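Local coordinates for GTPase-activating protein skywalker (Drosophila melanogaster, PDB 5HJQ) that acts as a GTPase-activating protein for Rab35, regulating synaptic vesicle protein recycling through endosomal trafficking, and binds phosphoinositides through its Rab-GAP TBC domain, the part described here, at residues D96-L101 / F295-K300; V288-C293 / A348-A353; I153-F158 / I180-G185. One frame throughout, in Å; residues are numbered along the deposited sequence.

In the fold
The modelled TBC domain is built from helices without strands, tied here by two contacts between distant parts of the chain and one over a shorter span. From the N terminus, helix 94-103 opens contact 1, which closes 194 residues later at 295-300. Contact 3 is nested inside that long loop: residues 153-158 are fastened to helix 171-187 across 22 residues, about 28 Å from contact 1 between centres. Contact 2 starts at 288-293, before contact 1 has closed, and ends at 348-353, so contacts 1 and 2 cross. They touch directly, Arg289 NH2 lying 2.9 Å from Leu101 O. Contact 1 lines the inositol phosphate pocket; contact 2 packs against it, tying helix 347-356 to the shared helix 284-297.

Contact 1: residues D96-L101 / F295-K300; sequences DVKNIL and FHEGIK. With I3P (D-myo-inositol-1,4,5-triphosphate), chain B.
His296, in the last turn of helix 284-297, sets its imidazole against three residues of helix 94-103. Its CG is anti to the backbone N (chi1 -174°), which carries the ring across to Val97. Val97 CG1 lies over one face, 3.9 Å from the His296 ring centroid and 21° off the normal, a CH-pi contact displaced toward the rim. Lys98 CB meets the edge in plane, 3.7 Å from His296 CD2, and Leu101 CD1 packs 3.5 Å from His296 CB. ND1 accepts from Gln123 NE2 and NE2 donates to Lys94 O, which together fix the ring's rotation.

Glu297 crosses the Lys98 chain at about a right angle, with OE1 3.6 Å from Lys98 CD. The bend at chi3 (70°) sends Lys98 NZ to the 5-phosphate, 2.6 Å from I3P O51. Glu297 OE1 instead forms a salt bridge with Arg102, which also hydrogen-bonds I3P. A leucine at Glu297 would probably leave Arg102 without its carboxylate mate and less firmly placed beside the phosphates. Gly298, just past the helix, has a positive phi at which a CB would press on the preceding carbonyl O. Lys300 NZ reaches I3P O52 at 2.8 Å, though its placement is less certain.

The contact thus lines the phosphoinositide pocket, where Lys98 and Lys300 are established binding residues and Arg102, Arg304 and Arg358 complete the grip. Behind it, Val97 packs on helix 82-91 and Leu101 on helix 113-122.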
loop_
_atom_site.group_PDB
_atom_site.type_symbol
_atom_site.label_atom_id
_atom_site.label_comp_id
_atom_site.label_asym_id
_atom_site.label_seq_id
_atom_site.Cartn_x
_atom_site.Cartn_y
_atom_site.Cartn_z
ATOM N N ASP A 96 2.967 -14.546 -16.205
ATOM C CA ASP A 96 3.876 -13.796 -17.059
ATOM C C ASP A 96 3.799 -12.308 -16.743
ATOM O O ASP A 96 4.824 -11.647 -16.587
ATOM C CB ASP A 96 3.560 -14.043 -18.534
ATOM C CG ASP A 96 4.227 -15.296 -19.069
ATOM O OD1 ASP A 96 5.270 -15.701 -18.514
ATOM O OD2 ASP A 96 3.706 -15.874 -20.047
ATOM N N VAL A 97 2.580 -11.792 -16.631
ATOM C CA VAL A 97 2.378 -10.395 -16.265
ATOM C C VAL A 97 2.913 -10.126 -14.861
ATOM O O VAL A 97 3.628 -9.144 -14.637
ATOM C CB VAL A 97 0.889 -10.000 -16.335
ATOM C CG1 VAL A 97 0.657 -8.655 -15.665
ATOM C CG2 VAL A 97 0.415 -9.969 -17.782
ATOM N N LYS A 98 2.573 -11.012 -13.926
ATOM C CA LYS A 98 3.037 -10.904 -12.546
ATOM C C LYS A 98 4.554 -10.799 -12.482
ATOM O O LYS A 98 5.097 -9.967 -11.755
ATOM C CB LYS A 98 2.565 -12.103 -11.715
ATOM C CG LYS A 98 3.101 -12.107 -10.288
ATOM C CD LYS A 98 2.550 -13.272 -9.473
ATOM C CE LYS A 98 3.118 -14.602 -9.941
ATOM N NZ LYS A 98 2.680 -15.720 -9.058
ATOM N N ASN A 99 5.232 -11.636 -13.261
ATOM C CA ASN A 99 6.690 -11.665 -13.260
ATOM C C ASN A 99 7.304 -10.462 -13.961
ATOM O O ASN A 99 8.361 -9.984 -13.563
ATOM C CB ASN A 99 7.194 -12.960 -13.897
ATOM C CG ASN A 99 7.164 -14.132 -12.929
ATOM O OD1 ASN A 99 8.059 -14.285 -12.098
ATOM N ND2 ASN A 99 6.131 -14.963 -13.030
ATOM N N ILE A 100 6.639 -9.969 -15.000
ATOM C CA ILE A 100 7.098 -8.765 -15.684
ATOM C C ILE A 100 7.040 -7.579 -14.732
ATOM O O ILE A 100 7.982 -6.789 -14.644
ATOM C CB ILE A 100 6.257 -8.464 -16.940
ATOM C CG1 ILE A 100 6.573 -9.477 -18.041
ATOM C CG2 ILE A 100 6.512 -7.048 -17.437
ATOM C CD1 ILE A 100 5.519 -9.556 -19.106
ATOM N N LEU A 101 5.930 -7.470 -14.011
ATOM C CA LEU A 101 5.743 -6.400 -13.041
ATOM C C LEU A 101 6.799 -6.449 -11.939
ATOM O O LEU A 101 7.254 -5.409 -11.460
ATOM C CB LEU A 101 4.346 -6.477 -12.431
ATOM C CG LEU A 101 3.193 -6.156 -13.384
ATOM C CD1 LEU A 101 1.885 -6.666 -12.814
ATOM C CD2 LEU A 101 3.111 -4.657 -13.666
ATOM N N PHE A 295 -1.166 -3.873 -7.279
ATOM C CA PHE A 295 -2.391 -3.700 -8.060
ATOM C C PHE A 295 -2.713 -4.933 -8.902
ATOM O O PHE A 295 -3.782 -5.017 -9.510
ATOM C CB PHE A 295 -2.288 -2.472 -8.975
ATOM C CG PHE A 295 -2.307 -1.163 -8.240
ATOM C CD1 PHE A 295 -3.074 -1.008 -7.100
ATOM C CD2 PHE A 295 -1.552 -0.089 -8.686
ATOM C CE1 PHE A 295 -3.095 0.193 -6.417
ATOM C CE2 PHE A 295 -1.567 1.117 -8.005
ATOM C CZ PHE A 295 -2.338 1.255 -6.866
ATOM N N HIS A 296 -1.785 -5.884 -8.935
ATOM C CA HIS A 296 -1.967 -7.110 -9.704
ATOM C C HIS A 296 -2.181 -8.315 -8.792
ATOM O O HIS A 296 -3.067 -9.137 -9.030
ATOM C CB HIS A 296 -0.757 -7.346 -10.610
ATOM C CG HIS A 296 -0.913 -8.507 -11.546
ATOM N ND1 HIS A 296 -1.969 -8.617 -12.423
ATOM C CD2 HIS A 296 -0.141 -9.599 -11.744
ATOM C CE1 HIS A 296 -1.847 -9.737 -13.117
ATOM N NE2 HIS A 296 -0.744 -10.350 -12.724
ATOM N N GLU A 297 -1.367 -8.410 -7.744
ATOM C CA GLU A 297 -1.385 -9.566 -6.853
ATOM C C GLU A 297 -2.291 -9.359 -5.646
ATOM O O GLU A 297 -3.025 -10.264 -5.252
ATOM C CB GLU A 297 0.032 -9.890 -6.379
ATOM C CG GLU A 297 1.045 -10.029 -7.501
ATOM C CD GLU A 297 2.382 -10.545 -7.009
ATOM O OE1 GLU A 297 2.394 -11.551 -6.263
ATOM O OE2 GLU A 297 3.420 -9.946 -7.369
ATOM N N GLY A 298 -2.231 -8.174 -5.053
ATOM C CA GLY A 298 -3.041 -7.881 -3.886
ATOM C C GLY A 298 -2.213 -7.604 -2.649
ATOM O O GLY A 298 -1.029 -7.288 -2.746
ATOM N N ILE A 299 -2.834 -7.752 -1.482
ATOM C CA ILE A 299 -2.245 -7.320 -0.216
ATOM C C ILE A 299 -1.073 -8.195 0.239
ATOM O O ILE A 299 -0.305 -7.808 1.121
ATOM C CB ILE A 299 -3.316 -7.293 0.903
ATOM C CG1 ILE A 299 -2.839 -6.476 2.110
ATOM C CG2 ILE A 299 -3.708 -8.707 1.308
ATOM C CD1 ILE A 299 -3.811 -6.471 3.270
ATOM N N LYS A 300 -0.935 -9.374 -0.356
ATOM C CA LYS A 300 0.143 -10.283 0.020
ATOM C C LYS A 300 1.508 -9.675 -0.274
ATOM O O LYS A 300 2.468 -9.898 0.469
ATOM C CB LYS A 300 0.000 -11.620 -0.700
ATOM C CG LYS A 300 1.000 -12.664 -0.231
ATOM C CD LYS A 300 0.660 -14.038 -0.768
ATOM C CE LYS A 300 1.916 -14.853 -1.003
ATOM N NZ LYS A 300 1.616 -16.209 -1.542
HETATM C C1 I3P B . 4.100 -19.909 -3.268
HETATM C C2 I3P B . 3.374 -21.105 -3.859
HETATM C C3 I3P B . 1.877 -20.848 -4.045
HETATM C C4 I3P B . 1.439 -19.408 -4.317
HETATM C C5 I3P B . 2.476 -18.291 -4.266
HETATM C C6 I3P B . 3.937 -18.754 -4.207
HETATM O O1 I3P B . 5.510 -20.149 -3.103
HETATM O O2 I3P B . 3.932 -21.396 -5.107
HETATM O O3 I3P B . 1.414 -21.656 -5.124
HETATM O O4 I3P B . 0.408 -19.094 -3.359
HETATM O O5 I3P B . 2.307 -17.478 -5.403
HETATM O O6 I3P B . 4.766 -17.686 -3.759
HETATM P P1 I3P B . 6.087 -21.615 -2.785
HETATM O O11 I3P B . 5.983 -22.471 -3.997
HETATM O O12 I3P B . 7.545 -21.489 -2.407
HETATM O O13 I3P B . 5.322 -22.254 -1.611
HETATM P P4 I3P B . -1.090 -18.896 -3.904
HETATM O O41 I3P B . -1.133 -19.223 -5.378
HETATM O O42 I3P B . -1.513 -17.442 -3.687
HETATM O O43 I3P B . -2.049 -19.833 -3.132
HETATM P P5 I3P B . 2.755 -15.970 -5.352
HETATM O O51 I3P B . 2.168 -15.239 -6.503
HETATM O O52 I3P B . 2.268 -15.341 -4.071
HETATM O O53 I3P B . 4.257 -15.867 -5.419
#

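Contact 2: residues V288-C293 / A348-A353; sequences VRIMDC and AKLLHA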
loop_
_atom_site.group_PDB
_atom_site.type_symbol
_atom_site.label_atom_id
_atom_site.label_comp_id
_atom_site.label_asym_id
_atom_site.label_seq_id
_atom_site.Cartn_x
_atom_site.Cartn_y
_atom_site.Cartn_z
ATOM N N VAL A 288 6.119 3.089 -5.370
ATOM C CA VAL A 288 5.619 2.985 -6.736
ATOM C C VAL A 288 5.821 1.585 -7.309
ATOM O O VAL A 288 4.880 0.978 -7.824
ATOM C CB VAL A 288 6.299 4.018 -7.653
ATOM C CG1 VAL A 288 5.930 3.765 -9.100
ATOM C CG2 VAL A 288 5.908 5.427 -7.236
ATOM N N ARG A 289 7.043 1.074 -7.212
ATOM C CA ARG A 289 7.335 -0.282 -7.662
ATOM C C ARG A 289 6.486 -1.303 -6.906
ATOM O O ARG A 289 6.030 -2.289 -7.485
ATOM C CB ARG A 289 8.820 -0.599 -7.487
ATOM C CG ARG A 289 9.736 0.188 -8.404
ATOM C CD ARG A 289 9.570 -0.241 -9.853
ATOM N NE ARG A 289 9.968 -1.628 -10.077
ATOM C CZ ARG A 289 9.116 -2.614 -10.343
ATOM N NH1 ARG A 289 7.817 -2.366 -10.423
ATOM N NH2 ARG A 289 9.562 -3.847 -10.536
ATOM N N ILE A 290 6.272 -1.058 -5.615
ATOM C CA ILE A 290 5.422 -1.924 -4.803
ATOM C C ILE A 290 3.980 -1.892 -5.303
ATOM O O ILE A 290 3.329 -2.930 -5.418
ATOM C CB ILE A 290 5.459 -1.522 -3.312
ATOM C CG1 ILE A 290 6.839 -1.794 -2.716
ATOM C CG2 ILE A 290 4.404 -2.279 -2.522
ATOM C CD1 ILE A 290 6.964 -1.394 -1.263
ATOM N N MET A 291 3.485 -0.696 -5.603
ATOM C CA MET A 291 2.133 -0.546 -6.137
ATOM C C MET A 291 1.946 -1.286 -7.459
ATOM O O MET A 291 0.871 -1.834 -7.712
ATOM C CB MET A 291 1.791 0.933 -6.315
ATOM C CG MET A 291 1.512 1.665 -5.003
ATOM S SD MET A 291 0.257 0.865 -3.976
ATOM C CE MET A 291 1.268 0.260 -2.631
ATOM N N ASP A 292 2.990 -1.299 -8.287
ATOM C CA ASP A 292 2.967 -2.025 -9.559
ATOM C C ASP A 292 2.531 -3.474 -9.387
ATOM O O ASP A 292 1.646 -3.957 -10.096
ATOM C CB ASP A 292 4.345 -1.993 -10.232
ATOM C CG ASP A 292 4.685 -0.633 -10.810
ATOM O OD1 ASP A 292 3.753 0.154 -11.085
ATOM O OD2 ASP A 292 5.891 -0.354 -10.993
ATOM N N CYS A 293 3.159 -4.166 -8.443
ATOM C CA CYS A 293 2.847 -5.566 -8.189
ATOM C C CYS A 293 1.572 -5.713 -7.366
ATOM O O CYS A 293 0.773 -6.623 -7.597
ATOM C CB CYS A 293 4.017 -6.246 -7.478
ATOM S SG CYS A 293 5.576 -6.168 -8.402
ATOM N N ALA A 348 14.455 -2.145 -6.307
ATOM C CA ALA A 348 14.618 -3.434 -6.966
ATOM C C ALA A 348 15.187 -4.491 -6.017
ATOM O O ALA A 348 14.776 -5.649 -6.054
ATOM C CB ALA A 348 15.508 -3.290 -8.186
ATOM N N LYS A 349 16.143 -4.096 -5.182
ATOM C CA LYS A 349 16.721 -5.016 -4.205
ATOM C C LYS A 349 15.718 -5.321 -3.098
ATOM O O LYS A 349 15.711 -6.416 -2.533
ATOM C CB LYS A 349 18.010 -4.439 -3.614
ATOM C CG LYS A 349 19.152 -4.343 -4.620
ATOM C CD LYS A 349 19.446 -5.708 -5.229
ATOM C CE LYS A 349 20.501 -5.625 -6.317
ATOM N NZ LYS A 349 21.793 -5.087 -5.806
ATOM N N LEU A 350 14.874 -4.340 -2.795
ATOM C CA LEU A 350 13.795 -4.517 -1.833
ATOM C C LEU A 350 12.807 -5.555 -2.343
ATOM O O LEU A 350 12.450 -6.495 -1.630
ATOM C CB LEU A 350 13.081 -3.188 -1.580
ATOM C CG LEU A 350 11.933 -3.181 -0.569
ATOM C CD1 LEU A 350 12.456 -3.445 0.832
ATOM C CD2 LEU A 350 11.175 -1.860 -0.622
ATOM N N LEU A 351 12.384 -5.381 -3.590
ATOM C CA LEU A 351 11.431 -6.289 -4.220
ATOM C C LEU A 351 12.012 -7.679 -4.465
ATOM O O LEU A 351 11.272 -8.663 -4.502
ATOM C CB LEU A 351 10.927 -5.705 -5.542
ATOM C CG LEU A 351 9.595 -4.948 -5.515
ATOM C CD1 LEU A 351 9.625 -3.799 -4.522
ATOM C CD2 LEU A 351 9.243 -4.444 -6.919
ATOM N N HIS A 352 13.328 -7.764 -4.641
ATOM C CA HIS A 352 13.968 -9.054 -4.871
ATOM C C HIS A 352 13.804 -9.960 -3.650
ATOM O O HIS A 352 13.466 -11.140 -3.772
ATOM C CB HIS A 352 15.452 -8.879 -5.198
ATOM C CG HIS A 352 16.112 -10.136 -5.672
ATOM N ND1 HIS A 352 16.089 -10.529 -6.994
ATOM C CD2 HIS A 352 16.791 -11.096 -5.007
ATOM C CE1 HIS A 352 16.738 -11.673 -7.122
ATOM N NE2 HIS A 352 17.175 -12.040 -5.928
ATOM N N ALA A 353 14.040 -9.391 -2.474
ATOM C CA ALA A 353 13.933 -10.132 -1.220
ATOM C C ALA A 353 12.515 -10.636 -0.977
ATOM O O ALA A 353 12.310 -11.804 -0.652
ATOM C CB ALA A 353 14.388 -9.265 -0.058
#
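The guanidinium of Arg289 carries Leu351 on one face: the CD2 methyl sits above the plane, offset toward the rim, 3.7 Å from Arg289 NH2. At its edge, in plane, lies Asp292 CB, one turn further along the same helix. Arg289 NH1 donates to Asp292 OD2 at 2.8 Å, a salt bridge made through the anti lone pair. The N-H...O angle of 135° shows a bent bond, and the oxygen is also tilted slightly out of the guanidinium plane. A fold in the arginine chain at chi2 (-69°) and again at chi3 brings the group back over its own helix. Its NH2 also bonds to Leu101 O, while NE is buried with no partner in the model.

Leu351 is the centre of the apolar packing. Its two methyls divide the work: CD1 lies 3.9 Å from Ile290 CG1, whereas CD2, besides meeting the guanidinium, comes within 4.3 Å of Cys293 SG. Leu350 adds a looser contact, its CD2 4.3 Å from Ile290 CD1. These side chains span helix segments whose axes approach to 10.4 Å and cross at -39°, running in broadly the same direction.

Asp292 OD2 has a second cation, Arg113 of helix 113-122, and its OD1 accepts from Trp117 there. Ile290 and Leu350 both also lean on helix 300-317, through Val305 and Val308 respectively. Helix 347-356 thus docks on helix 284-297 just before the chain reaches the pocket residues Arg358 to Thr362.

Contact 3: residues I153-F158 / I180-G185; sequences IMLPAF and IVNVLG
Residues 153-156 run extended beside helix 171-187, with Pro156 CA and Asn182 CA the nearest pair, 6.1 Å apart. Asn182 ND2 donates to Met154 O at 2.9 Å with an N-H...O angle of 142°. The acceptor lies in the amide plane, but the donor sits 40° out of the carbonyl plane, so no lone pair is addressed squarely. The same ND2 also bonds to Asp178 O in the preceding turn.

Leu155 CD2 makes an apolar contact with Val181 CG2 at 3.7 Å. The Val181 carbonyl takes van der Waals contacts: Pro156 CG is 3.4 Å from Val181 O, and Phe158, its CG in the crowded position (chi1 67°), comes edge-on with CZ 3.7 Å away from that oxygen and CE2 3.7 Å from Gly185 CA. A CB on Gly185 would fall 3.2 Å from Phe158 CE2 and equally near Pro156 CB, a tight fit.

Van der Waals packing and one bent hydrogen bond thus pin the loop between helices 134-143 and 171-187 onto the latter, with Ile153 and Asn182 also touching Phe143. Asn182 OD1 lies as close to Met154 O as ND2 does, without bonding, so the amide is held imperfectly.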
loop_
_atom_site.group_PDB
_atom_site.type_symbol
_atom_site.label_atom_id
_atom_site.label_comp_id
_atom_site.label_asym_id
_atom_site.label_seq_id
_atom_site.Cartn_x
_atom_site.Cartn_y
_atom_site.Cartn_z
ATOM N N ILE A 153 -12.066 20.311 2.174
ATOM C CA ILE A 153 -13.171 19.363 2.154
ATOM C C ILE A 153 -13.168 18.468 3.389
ATOM O O ILE A 153 -12.111 18.059 3.867
ATOM C CB ILE A 153 -13.121 18.485 0.887
ATOM C CG1 ILE A 153 -12.772 19.340 -0.334
ATOM C CG2 ILE A 153 -14.440 17.752 0.684
ATOM C CD1 ILE A 153 -12.741 18.571 -1.635
ATOM N N MET A 154 -14.359 18.174 3.903
ATOM C CA MET A 154 -14.507 17.292 5.052
ATOM C C MET A 154 -14.484 15.828 4.629
ATOM O O MET A 154 -15.238 15.409 3.747
ATOM C CB MET A 154 -15.801 17.603 5.805
ATOM C CG MET A 154 -16.255 16.503 6.745
ATOM S SD MET A 154 -17.553 17.056 7.867
ATOM C CE MET A 154 -18.612 17.955 6.738
ATOM N N LEU A 155 -13.615 15.056 5.273
ATOM C CA LEU A 155 -13.428 13.650 4.937
ATOM C C LEU A 155 -14.356 12.746 5.741
ATOM O O LEU A 155 -14.700 13.062 6.878
ATOM C CB LEU A 155 -11.971 13.247 5.170
ATOM C CG LEU A 155 -10.959 14.144 4.460
ATOM C CD1 LEU A 155 -9.545 13.712 4.788
ATOM C CD2 LEU A 155 -11.194 14.127 2.957
ATOM N N PRO A 156 -14.784 11.627 5.137
ATOM C CA PRO A 156 -15.606 10.634 5.835
ATOM C C PRO A 156 -14.833 9.984 6.973
ATOM O O PRO A 156 -13.608 9.895 6.902
ATOM C CB PRO A 156 -15.943 9.615 4.742
ATOM C CG PRO A 156 -14.927 9.841 3.672
ATOM C CD PRO A 156 -14.593 11.289 3.716
ATOM N N ALA A 157 -15.548 9.529 7.997
ATOM C CA ALA A 157 -14.930 9.075 9.241
ATOM C C ALA A 157 -14.018 7.858 9.093
ATOM O O ALA A 157 -13.233 7.570 9.996
ATOM C CB ALA A 157 -16.010 8.778 10.271
ATOM N N PHE A 158 -14.103 7.140 7.977
ATOM C CA PHE A 158 -13.298 5.929 7.837
ATOM C C PHE A 158 -11.824 6.245 7.586
ATOM O O PHE A 158 -10.973 5.361 7.689
ATOM C CB PHE A 158 -13.852 5.010 6.729
ATOM C CG PHE A 158 -13.747 5.567 5.327
ATOM C CD1 PHE A 158 -12.531 5.595 4.655
ATOM C CD2 PHE A 158 -14.881 6.000 4.656
ATOM C CE1 PHE A 158 -12.442 6.085 3.368
ATOM C CE2 PHE A 158 -14.794 6.485 3.364
ATOM C CZ PHE A 158 -13.574 6.532 2.723
ATOM N N ILE A 180 -12.556 12.367 -4.002
ATOM C CA ILE A 180 -12.695 10.953 -4.336
ATOM C C ILE A 180 -13.140 10.122 -3.132
ATOM O O ILE A 180 -14.065 9.315 -3.237
ATOM C CB ILE A 180 -11.381 10.367 -4.887
ATOM C CG1 ILE A 180 -11.010 11.031 -6.213
ATOM C CG2 ILE A 180 -11.514 8.866 -5.086
ATOM C CD1 ILE A 180 -9.831 10.373 -6.905
ATOM N N VAL A 181 -12.487 10.322 -1.989
ATOM C CA VAL A 181 -12.812 9.546 -0.794
ATOM C C VAL A 181 -14.206 9.900 -0.275
ATOM O O VAL A 181 -14.884 9.061 0.319
ATOM C CB VAL A 181 -11.766 9.748 0.330
ATOM C CG1 VAL A 181 -10.397 9.277 -0.129
ATOM C CG2 VAL A 181 -11.709 11.203 0.767
ATOM N N ASN A 182 -14.636 11.137 -0.513
ATOM C CA ASN A 182 -15.992 11.547 -0.169
ATOM C C ASN A 182 -17.006 10.790 -1.007
ATOM O O ASN A 182 -18.014 10.304 -0.493
ATOM C CB ASN A 182 -16.173 13.053 -0.363
ATOM C CG ASN A 182 -15.910 13.841 0.908
ATOM O OD1 ASN A 182 -16.841 14.248 1.603
ATOM N ND2 ASN A 182 -14.638 14.059 1.217
ATOM N N VAL A 183 -16.727 10.695 -2.304
ATOM C CA VAL A 183 -17.575 9.956 -3.229
ATOM C C VAL A 183 -17.623 8.477 -2.861
ATOM O O VAL A 183 -18.697 7.873 -2.824
ATOM C CB VAL A 183 -17.085 10.109 -4.684
ATOM C CG1 VAL A 183 -17.807 9.131 -5.595
ATOM C CG2 VAL A 183 -17.279 11.544 -5.168
ATOM N N LEU A 184 -16.456 7.901 -2.588
ATOM C CA LEU A 184 -16.364 6.500 -2.192
ATOM C C LEU A 184 -17.177 6.233 -0.933
ATOM O O LEU A 184 -17.958 5.284 -0.887
ATOM C CB LEU A 184 -14.906 6.095 -1.981
ATOM C CG LEU A 184 -14.173 5.785 -3.289
ATOM C CD1 LEU A 184 -12.705 5.489 -3.049
ATOM C CD2 LEU A 184 -14.845 4.622 -4.004
ATOM N N GLY A 185 -17.006 7.087 0.072
ATOM C CA GLY A 185 -17.769 6.983 1.305
ATOM C C GLY A 185 -19.263 7.089 1.062
ATOM O O GLY A 185 -20.066 6.487 1.777
#